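Local coordinates for geranyltranstransferase (Staphylococcus aureus, PDB 1RTR), which makes farnesyl diphosphate, probably by condensing isopentenyl diphosphate with geranyl diphosphate, in isoprenoid biosynthesis, at residues D197-H202 with T270-Q275. Numbering follows the deposited sequence.
Sequences DTTKEH and TQIDEQ. Unlike the reference sequence in segment 197-202: Thr198 (reference Ala).
Thr198 O takes two N-H groups of His202, whose ring meets Gln271: a weak bond from ring ND1 at 2.7 Å, bent to 116°, and a weak helical one from the backbone N. This is the first turn of helix 197-227 packing against the loop that joins helix 245-270 to helix 279-289, at one end of the mainly helical prenyl synthase fold. The ring sits beside its own backbone N (chi1 -64°), where ND1 can reach back to the preceding turn. A flat imidazole suits this partly exposed place between helix and loop, since it offers both a donor to the helix and a face to the loop: Gln271 O lies over one face, offset toward the rim, and the Glu201 carboxylate carbon over the opposite one. Deeper in, Ile272 adds the branched hydrocarbon that a buried position wants, its CG1 3.9 Å from His202 CB and 4.3 Å from Thr199 CG2. Thr199 brings a methyl to the loop, while its OG1 is hydrogen-bonded to Asp196. Beyond Ile272 comes an Asx turn, Gln275 N donating to Asp273 OD1 at 3.0 Å. No hydrogen bond joins the two segments; the tightest approach sets Gln271 CB against His202 CD2 and NE2, each 3.5 Å away.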
loop_
_atom_site.group_PDB
_atom_site.type_symbol
_atom_site.label_atom_id
_atom_site.label_comp_id
_atom_site.label_asym_id
_atom_site.label_seq_id
_atom_site.Cartn_x
_atom_site.Cartn_y
_atom_site.Cartn_z
ATOM N N ASP A 197 -13.541 20.633 -15.616
ATOM C CA ASP A 197 -14.336 19.395 -15.632
ATOM C C ASP A 197 -14.491 18.744 -16.996
ATOM O O ASP A 197 -14.268 17.537 -17.139
ATOM C CB ASP A 197 -15.706 19.634 -15.007
ATOM C CG ASP A 197 -15.621 19.864 -13.515
ATOM O OD1 ASP A 197 -15.107 18.991 -12.798
ATOM O OD2 ASP A 197 -16.022 20.896 -12.959
ATOM N N THR A 198 -14.832 19.537 -18.006
ATOM C CA THR A 198 -15.058 18.967 -19.328
ATOM C C THR A 198 -13.788 18.503 -20.022
ATOM O O THR A 198 -13.840 17.507 -20.745
ATOM C CB THR A 198 -16.048 19.823 -20.241
ATOM O OG1 THR A 198 -15.505 20.008 -21.554
ATOM C CG2 THR A 198 -16.285 21.236 -19.704
ATOM N N THR A 199 -12.650 19.174 -19.789
ATOM C CA THR A 199 -11.338 18.630 -20.229
ATOM C C THR A 199 -10.992 17.325 -19.502
ATOM O O THR A 199 -10.435 16.402 -20.098
ATOM C CB THR A 199 -10.176 19.655 -20.043
ATOM O OG1 THR A 199 -10.454 20.848 -20.787
ATOM C CG2 THR A 199 -8.872 19.144 -20.686
ATOM N N LYS A 200 -11.311 17.266 -18.212
ATOM C CA LYS A 200 -11.152 16.046 -17.424
ATOM C C LYS A 200 -11.936 14.869 -18.013
ATOM O O LYS A 200 -11.401 13.764 -18.148
ATOM C CB LYS A 200 -11.546 16.280 -15.967
ATOM C CG LYS A 200 -10.454 16.894 -15.115
ATOM C CD LYS A 200 -10.955 17.142 -13.700
ATOM C CE LYS A 200 -9.973 17.980 -12.903
ATOM N NZ LYS A 200 -10.452 18.204 -11.508
ATOM N N GLU A 201 -13.190 15.118 -18.386
ATOM C CA GLU A 201 -14.029 14.102 -19.026
ATOM C C GLU A 201 -13.389 13.509 -20.263
ATOM O O GLU A 201 -13.423 12.299 -20.455
ATOM C CB GLU A 201 -15.395 14.668 -19.407
ATOM C CG GLU A 201 -16.247 13.703 -20.238
ATOM C CD GLU A 201 -16.034 13.810 -21.752
ATOM O OE1 GLU A 201 -16.094 14.948 -22.289
ATOM O OE2 GLU A 201 -15.818 12.749 -22.408
ATOM N N HIS A 202 -12.839 14.352 -21.121
ATOM C CA HIS A 202 -12.249 13.865 -22.359
ATOM C C HIS A 202 -10.964 13.123 -22.098
ATOM O O HIS A 202 -10.632 12.164 -22.805
ATOM C CB HIS A 202 -12.001 15.016 -23.344
ATOM C CG HIS A 202 -13.255 15.691 -23.808
ATOM N ND1 HIS A 202 -13.638 16.937 -23.361
ATOM C CD2 HIS A 202 -14.217 15.288 -24.672
ATOM C CE1 HIS A 202 -14.781 17.278 -23.933
ATOM N NE2 HIS A 202 -15.155 16.292 -24.730
ATOM N N THR A 270 -9.304 15.198 -30.065
ATOM C CA THR A 270 -9.806 16.306 -30.900
ATOM C C THR A 270 -10.910 17.121 -30.229
ATOM O O THR A 270 -11.267 18.200 -30.705
ATOM C CB THR A 270 -10.283 15.849 -32.323
ATOM O OG1 THR A 270 -11.593 15.268 -32.238
ATOM C CG2 THR A 270 -9.398 14.744 -32.919
ATOM N N GLN A 271 -11.457 16.619 -29.129
ATOM C CA GLN A 271 -12.469 17.378 -28.398
ATOM C C GLN A 271 -11.891 18.208 -27.251
ATOM O O GLN A 271 -12.613 18.981 -26.610
ATOM C CB GLN A 271 -13.594 16.454 -27.911
ATOM C CG GLN A 271 -14.836 16.444 -28.805
ATOM C CD GLN A 271 -14.498 16.376 -30.294
ATOM O OE1 GLN A 271 -13.977 15.362 -30.773
ATOM N NE2 GLN A 271 -14.780 17.458 -31.022
ATOM N N ILE A 272 -10.592 18.053 -26.990
ATOM C CA ILE A 272 -9.935 18.846 -25.954
ATOM C C ILE A 272 -9.735 20.270 -26.477
ATOM O O ILE A 272 -9.281 20.456 -27.611
ATOM C CB ILE A 272 -8.611 18.188 -25.502
ATOM C CG1 ILE A 272 -8.901 17.096 -24.467
ATOM C CG2 ILE A 272 -7.658 19.223 -24.904
ATOM C CD1 ILE A 272 -7.891 15.978 -24.437
ATOM N N ASP A 273 -10.096 21.263 -25.662
ATOM C CA ASP A 273 -10.057 22.663 -26.092
ATOM C C ASP A 273 -8.651 23.116 -26.542
ATOM O O ASP A 273 -7.628 22.641 -26.023
ATOM C CB ASP A 273 -10.752 23.581 -25.063
ATOM C CG ASP A 273 -9.864 24.698 -24.528
ATOM O OD1 ASP A 273 -9.136 25.362 -25.310
ATOM O OD2 ASP A 273 -9.873 25.007 -23.311
ATOM N N GLU A 274 -8.628 24.022 -27.522
ATOM C CA GLU A 274 -7.449 24.235 -28.370
ATOM C C GLU A 274 -6.200 24.826 -27.702
ATOM O O GLU A 274 -5.103 24.740 -28.262
ATOM C CB GLU A 274 -7.834 25.004 -29.647
ATOM C CG GLU A 274 -7.893 26.528 -29.525
ATOM C CD GLU A 274 -7.241 27.228 -30.718
ATOM O OE1 GLU A 274 -7.938 27.437 -31.747
ATOM O OE2 GLU A 274 -6.026 27.553 -30.630
ATOM N N GLN A 275 -6.369 25.385 -26.503
ATOM C CA GLN A 275 -5.253 25.895 -25.705
ATOM C C GLN A 275 -4.304 24.797 -25.225
ATOM O O GLN A 275 -3.175 25.091 -24.828
ATOM C CB GLN A 275 -5.766 26.714 -24.521
ATOM C CG GLN A 275 -5.831 25.956 -23.212
ATOM C CD GLN A 275 -6.589 26.706 -22.146
ATOM O OE1 GLN A 275 -7.773 26.986 -22.304
ATOM N NE2 GLN A 275 -5.912 27.034 -21.056
#